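Local coordinates for protein putative sulfurtransferase DsrE (Allochromatium vinosum, PDB 2HY5) that is of uncertain cellular role but probably acts as a sulfurtransferase or sulfur carrier and may take part in the oxidation of intracellular sulfur, at residues 32-37 with 71-76; 22-27 with 62-67. One frame throughout, in Å; residues are numbered along the deposited sequence.

Contact 1 (32-37 with 71-76)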
loop_
_atom_site.group_PDB
_atom_site.type_symbol
_atom_site.label_atom_id
_atom_site.label_comp_id
_atom_site.label_asym_id
_atom_site.label_seq_id
_atom_site.Cartn_x
_atom_site.Cartn_y
_atom_site.Cartn_z
ATOM N N HIS A 32 -0.521 31.105 -2.551
ATOM C CA HIS A 32 0.097 30.556 -1.352
ATOM C C HIS A 32 1.505 30.113 -1.688
ATOM O O HIS A 32 1.808 29.771 -2.832
ATOM C CB HIS A 32 -0.691 29.357 -0.819
ATOM C CG HIS A 32 -2.028 29.715 -0.254
ATOM N ND1 HIS A 32 -2.185 30.643 0.752
ATOM C CD2 HIS A 32 -3.269 29.254 -0.539
ATOM C CE1 HIS A 32 -3.466 30.740 1.063
ATOM N NE2 HIS A 32 -4.144 29.905 0.294
ATOM N N GLU A 33 2.369 30.117 -0.685
ATOM C CA GLU A 33 3.742 29.702 -0.887
ATOM C C GLU A 33 3.932 28.237 -0.514
ATOM O O GLU A 33 3.394 27.768 0.486
ATOM C CB GLU A 33 4.668 30.558 -0.027
ATOM C CG GLU A 33 6.140 30.211 -0.152
ATOM C CD GLU A 33 7.000 31.001 0.818
ATOM O OE1 GLU A 33 6.901 32.246 0.823
ATOM O OE2 GLU A 33 7.774 30.374 1.577
ATOM N N ILE A 34 4.676 27.510 -1.334
ATOM C CA ILE A 34 4.987 26.123 -1.025
ATOM C C ILE A 34 6.467 26.213 -0.677
ATOM O O ILE A 34 7.321 26.356 -1.553
ATOM C CB ILE A 34 4.759 25.189 -2.232
ATOM C CG1 ILE A 34 3.255 25.069 -2.502
ATOM C CG2 ILE A 34 5.355 23.806 -1.951
ATOM C CD1 ILE A 34 2.895 24.140 -3.639
ATOM N N PHE A 35 6.749 26.176 0.618
ATOM C CA PHE A 35 8.104 26.294 1.132
ATOM C C PHE A 35 9.011 25.159 0.675
ATOM O O PHE A 35 10.199 25.368 0.431
ATOM C CB PHE A 35 8.066 26.347 2.659
ATOM C CG PHE A 35 9.408 26.560 3.292
ATOM C CD1 PHE A 35 9.973 27.829 3.343
ATOM C CD2 PHE A 35 10.108 25.490 3.831
ATOM C CE1 PHE A 35 11.220 28.031 3.926
ATOM C CE2 PHE A 35 11.357 25.677 4.415
ATOM C CZ PHE A 35 11.914 26.950 4.464
ATOM N N ARG A 36 8.449 23.959 0.563
ATOM C CA ARG A 36 9.232 22.804 0.147
ATOM C C ARG A 36 8.331 21.604 -0.117
ATOM O O ARG A 36 7.309 21.432 0.543
ATOM C CB ARG A 36 10.250 22.459 1.241
ATOM C CG ARG A 36 11.142 21.238 0.978
ATOM C CD ARG A 36 12.286 21.212 1.996
ATOM N NE ARG A 36 13.121 22.398 1.834
ATOM C CZ ARG A 36 13.671 23.092 2.826
ATOM N NH1 ARG A 36 13.494 22.730 4.088
ATOM N NH2 ARG A 36 14.383 24.176 2.546
ATOM N N VAL A 37 8.709 20.806 -1.109
ATOM C CA VAL A 37 7.997 19.584 -1.452
ATOM C C VAL A 37 9.020 18.519 -1.087
ATOM O O VAL A 37 10.098 18.454 -1.681
ATOM C CB VAL A 37 7.684 19.497 -2.961
ATOM C CG1 VAL A 37 6.901 18.223 -3.254
ATOM C CG2 VAL A 37 6.890 20.712 -3.402
ATOM N N TYR A 71 7.114 27.873 -10.723
ATOM C CA TYR A 71 6.986 28.490 -9.408
ATOM C C TYR A 71 8.248 28.475 -8.550
ATOM O O TYR A 71 8.214 28.896 -7.391
ATOM C CB TYR A 71 5.835 27.829 -8.634
ATOM C CG TYR A 71 4.463 28.078 -9.226
ATOM C CD1 TYR A 71 3.909 27.198 -10.159
ATOM C CD2 TYR A 71 3.722 29.204 -8.861
ATOM C CE1 TYR A 71 2.651 27.435 -10.713
ATOM C CE2 TYR A 71 2.472 29.448 -9.403
ATOM C CZ TYR A 71 1.939 28.563 -10.328
ATOM O OH TYR A 71 0.698 28.807 -10.858
ATOM N N GLU A 72 9.354 28.002 -9.115
ATOM C CA GLU A 72 10.629 27.937 -8.399
ATOM C C GLU A 72 10.499 27.181 -7.076
ATOM O O GLU A 72 10.847 27.696 -6.011
ATOM C CB GLU A 72 11.164 29.351 -8.142
ATOM C CG GLU A 72 11.422 30.151 -9.415
ATOM C CD GLU A 72 12.133 31.467 -9.151
ATOM O OE1 GLU A 72 13.246 31.439 -8.585
ATOM O OE2 GLU A 72 11.586 32.531 -9.516
ATOM N N LEU A 73 10.005 25.952 -7.158
ATOM C CA LEU A 73 9.807 25.124 -5.975
ATOM C C LEU A 73 11.061 24.368 -5.551
ATOM O O LEU A 73 11.863 23.952 -6.386
ATOM C CB LEU A 73 8.685 24.116 -6.226
ATOM C CG LEU A 73 7.316 24.658 -6.645
ATOM C CD1 LEU A 73 6.398 23.484 -6.949
ATOM C CD2 LEU A 73 6.731 25.535 -5.545
ATOM N N ASP A 74 11.218 24.201 -4.242
ATOM C CA ASP A 74 12.345 23.467 -3.685
ATOM C C ASP A 74 11.856 22.031 -3.487
ATOM O O ASP A 74 11.139 21.731 -2.534
ATOM C CB ASP A 74 12.773 24.090 -2.351
ATOM C CG ASP A 74 13.989 23.407 -1.744
ATOM O OD1 ASP A 74 14.855 22.935 -2.508
ATOM O OD2 ASP A 74 14.085 23.354 -0.498
ATOM N N MET A 75 12.231 21.159 -4.418
ATOM C CA MET A 75 11.835 19.757 -4.378
ATOM C C MET A 75 12.988 18.971 -3.785
ATOM O O MET A 75 14.071 18.905 -4.370
ATOM C CB MET A 75 11.543 19.280 -5.794
ATOM C CG MET A 75 10.700 20.262 -6.569
ATOM S SD MET A 75 9.055 19.638 -6.867
ATOM C CE MET A 75 9.295 18.962 -8.301
ATOM N N VAL A 76 12.747 18.371 -2.625
ATOM C CA VAL A 76 13.787 17.636 -1.928
ATOM C C VAL A 76 13.480 16.153 -1.786
ATOM O O VAL A 76 12.354 15.758 -1.470
ATOM C CB VAL A 76 14.015 18.247 -0.526
ATOM C CG1 VAL A 76 15.232 17.616 0.145
ATOM C CG2 VAL A 76 14.187 19.758 -0.652
HETATM O O HOH W 1 9.592 26.207 -2.776
#
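Val37 and Met75 form a parallel beta bridge, and the evidence is the pair of hydrogen bonds beside it: Val37 N reaches Asp74 O at 3.0 Å, and Val37 O accepts from Val76 N at 2.8 Å. This end of the contact is tight. On one face of the sheet Arg36 and Asp74 run side by side. The arginine chain is extended until chi3 (-63°), where a bend brings its N-H edge to the carboxylate: NE meets Asp74 OD2 at 2.7 Å with an N-H...O angle of 162°, while NH2 adds a weak bond to the same oxygen at 3.2 Å. The two planes stand 85° apart, and one oxygen takes both bonds instead of a matched pair of oxygens. Arg36 CD rests on Val76 CG2 at 3.6 Å. A leucine in place of Arg36 would probably cost Asp74 OD2 both bonds, leaving Arg108, paired with OD1, as its charged partner. Toward 32-35 and 71-73 the segments part. Here a water bridges the backbones, 2.6 Å from Ile34 O and accepting from Asp74 N, and direct apolar contact falls to Ile34 CB against Leu73 CD2 at 3.9 Å; Glu33 and Glu72 lie at the surface. Val76 lies about 7 Å, side chain to side chain, from Cys78, the probable persulfide-carrying residue. Strands 33-39 and 75-78 are joined through helix 60-71 as a beta-alpha-beta unit, and Leu73 and Met75 pack on that helix; Ile34 packs on helix 16-29, while Phe35 and Arg36 meet helix 113-121, where Gln114 O accepts from Arg36 NH1.

Contact 2 (22-27 with 62-67)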
loop_
_atom_site.group_PDB
_atom_site.type_symbol
_atom_site.label_atom_id
_atom_site.label_comp_id
_atom_site.label_asym_id
_atom_site.label_seq_id
_atom_site.Cartn_x
_atom_site.Cartn_y
_atom_site.Cartn_z
ATOM N N GLN A 22 -1.845 18.110 -7.766
ATOM C CA GLN A 22 -3.044 18.923 -7.970
ATOM C C GLN A 22 -3.253 19.894 -6.814
ATOM O O GLN A 22 -3.699 21.019 -7.020
ATOM C CB GLN A 22 -4.280 18.029 -8.151
ATOM C CG GLN A 22 -4.183 17.065 -9.338
ATOM C CD GLN A 22 -4.114 17.766 -10.690
ATOM O OE1 GLN A 22 -3.688 17.179 -11.691
ATOM N NE2 GLN A 22 -4.550 19.013 -10.728
ATOM N N PHE A 23 -2.930 19.463 -5.599
ATOM C CA PHE A 23 -3.068 20.331 -4.427
ATOM C C PHE A 23 -2.073 21.486 -4.540
ATOM O O PHE A 23 -2.424 22.648 -4.336
ATOM C CB PHE A 23 -2.777 19.563 -3.138
ATOM C CG PHE A 23 -2.941 20.390 -1.894
ATOM C CD1 PHE A 23 -4.169 20.453 -1.243
ATOM C CD2 PHE A 23 -1.878 21.132 -1.390
ATOM C CE1 PHE A 23 -4.336 21.243 -0.107
ATOM C CE2 PHE A 23 -2.031 21.928 -0.254
ATOM C CZ PHE A 23 -3.263 21.985 0.390
ATOM N N ALA A 24 -0.826 21.153 -4.857
ATOM C CA ALA A 24 0.224 22.154 -4.992
ATOM C C ALA A 24 -0.129 23.181 -6.051
ATOM O O ALA A 24 -0.004 24.387 -5.823
ATOM C CB ALA A 24 1.546 21.489 -5.349
ATOM N N LYS A 25 -0.554 22.703 -7.214
ATOM C CA LYS A 25 -0.904 23.600 -8.303
ATOM C C LYS A 25 -2.026 24.538 -7.886
ATOM O O LYS A 25 -1.973 25.740 -8.141
ATOM C CB LYS A 25 -1.319 22.800 -9.539
ATOM C CG LYS A 25 -1.351 23.632 -10.815
ATOM C CD LYS A 25 -1.377 22.749 -12.053
ATOM C CE LYS A 25 -2.770 22.239 -12.350
ATOM N NZ LYS A 25 -3.644 23.336 -12.855
ATOM N N ALA A 26 -3.040 23.990 -7.227
ATOM C CA ALA A 26 -4.167 24.807 -6.798
ATOM C C ALA A 26 -3.753 25.836 -5.750
ATOM O O ALA A 26 -4.229 26.974 -5.762
ATOM C CB ALA A 26 -5.280 23.915 -6.249
ATOM N N ALA A 27 -2.866 25.434 -4.846
ATOM C CA ALA A 27 -2.394 26.320 -3.792
ATOM C C ALA A 27 -1.545 27.435 -4.392
ATOM O O ALA A 27 -1.668 28.594 -4.005
ATOM C CB ALA A 27 -1.582 25.531 -2.785
ATOM N N ASN A 62 7.992 14.745 -15.130
ATOM C CA ASN A 62 8.147 15.973 -15.901
ATOM C C ASN A 62 7.154 17.042 -15.485
ATOM O O ASN A 62 7.466 18.230 -15.513
ATOM C CB ASN A 62 8.010 15.699 -17.401
ATOM C CG ASN A 62 9.224 14.989 -17.969
ATOM O OD1 ASN A 62 10.286 14.960 -17.346
ATOM N ND2 ASN A 62 9.078 14.423 -19.161
ATOM N N ARG A 63 5.960 16.612 -15.099
ATOM C CA ARG A 63 4.915 17.531 -14.671
ATOM C C ARG A 63 5.340 18.243 -13.384
ATOM O O ARG A 63 5.143 19.449 -13.239
ATOM C CB ARG A 63 3.621 16.756 -14.463
ATOM C CG ARG A 63 2.423 17.617 -14.156
ATOM C CD ARG A 63 1.245 16.741 -13.766
ATOM N NE ARG A 63 0.280 16.592 -14.847
ATOM C CZ ARG A 63 -0.862 15.920 -14.729
ATOM N NH1 ARG A 63 -1.166 15.336 -13.575
ATOM N NH2 ARG A 63 -1.703 15.844 -15.754
ATOM N N TRP A 64 5.923 17.495 -12.451
ATOM C CA TRP A 64 6.411 18.083 -11.202
ATOM C C TRP A 64 7.533 19.063 -11.546
ATOM O O TRP A 64 7.616 20.156 -10.992
ATOM C CB TRP A 64 6.975 17.004 -10.273
ATOM C CG TRP A 64 6.004 16.458 -9.263
ATOM C CD1 TRP A 64 5.617 15.154 -9.121
ATOM C CD2 TRP A 64 5.330 17.187 -8.228
ATOM N NE1 TRP A 64 4.745 15.025 -8.066
ATOM C CE2 TRP A 64 4.551 16.260 -7.499
ATOM C CE3 TRP A 64 5.305 18.537 -7.846
ATOM C CZ2 TRP A 64 3.761 16.638 -6.407
ATOM C CZ3 TRP A 64 4.518 18.910 -6.759
ATOM C CH2 TRP A 64 3.758 17.963 -6.055
ATOM N N ALA A 65 8.405 18.656 -12.463
ATOM C CA ALA A 65 9.530 19.496 -12.862
ATOM C C ALA A 65 9.063 20.798 -13.508
ATOM O O ALA A 65 9.653 21.859 -13.279
ATOM C CB ALA A 65 10.437 18.736 -13.816
ATOM N N GLU A 66 8.007 20.717 -14.312
ATOM C CA GLU A 66 7.469 21.901 -14.971
ATOM C C GLU A 66 6.874 22.844 -13.929
ATOM O O GLU A 66 7.019 24.064 -14.023
ATOM C CB GLU A 66 6.403 21.500 -15.994
ATOM C CG GLU A 66 6.946 20.639 -17.126
ATOM C CD GLU A 66 5.863 20.129 -18.056
ATOM O OE1 GLU A 66 4.940 19.439 -17.574
ATOM O OE2 GLU A 66 5.934 20.417 -19.269
ATOM N N LEU A 67 6.213 22.276 -12.928
ATOM C CA LEU A 67 5.617 23.089 -11.879
ATOM C C LEU A 67 6.722 23.774 -11.083
ATOM O O LEU A 67 6.613 24.948 -10.728
ATOM C CB LEU A 67 4.779 22.225 -10.939
ATOM C CG LEU A 67 3.898 23.025 -9.979
ATOM C CD1 LEU A 67 2.789 23.706 -10.765
ATOM C CD2 LEU A 67 3.312 22.098 -8.919
HETATM O O HOH W 2 -2.974 14.247 -11.764
#
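Leu67 meets Ala24 and Lys25 with its two methyls divided between them: CD2 lies 4.0 Å from Ala24 CB, and CD1 lies 4.1 Å from Lys25 CG. With CG anti to the backbone N (chi1 -169°), the leucine carries both branches across to the facing helix. Lys25 crosses it at about a right angle, its amine leading away. Ala24 also approaches Trp64, its CB being 4.2 Å from CZ3, while the indole NE1 hydrogen-bonds to Ser17 OG. Helices 16-29 and 60-71 lie side by side over the parallel sheet, Ala24 touching Leu5 and Trp64 touching Ile7 of strand 2-7. The segment axes run nearly parallel, 19° apart and no closer than 11.3 Å, a separation bridged by Leu67 and Trp64, which both reach Ala24 CB. At the other end Gln22 OE1 and Arg63 NH1 stand 3.6 Å apart, their flat groups almost perpendicular. A water links them, donating to OE1 at 3.0 Å and taking a weak bond from NH1. Arg63 NH2 hydrogen-bonds to Gly61 O of the neighbouring DsrF chain, which Gln22 also packs against. The direct contact between these segments is essentially apolar, its polar margin joined through water and shared with DsrF.

How the contacts relate
From the N terminus the segments come in the order 22-27, 32-37, 62-67, 71-76, so the two contacts alternate and their loops cross. Contact 2 closes the chain between Ala27 and Asn62, which includes strand 33-39; contact 1 closes that between Val37 and Tyr71, which includes most of helix 60-71. Contact 1 pairs neighbouring strands of the parallel sheet, and contact 2 pairs two helices packed against that sheet. Their layers meet directly: Ile34 CD1 lies 3.4 Å from Ala24 CB, and Leu73 CD1 lies 3.9 Å from Leu67 CD2. A probable hydrogen bond, His32 N to Ala27 O at 3.1 Å, spans the turn from helix 16-29 into strand 33-39.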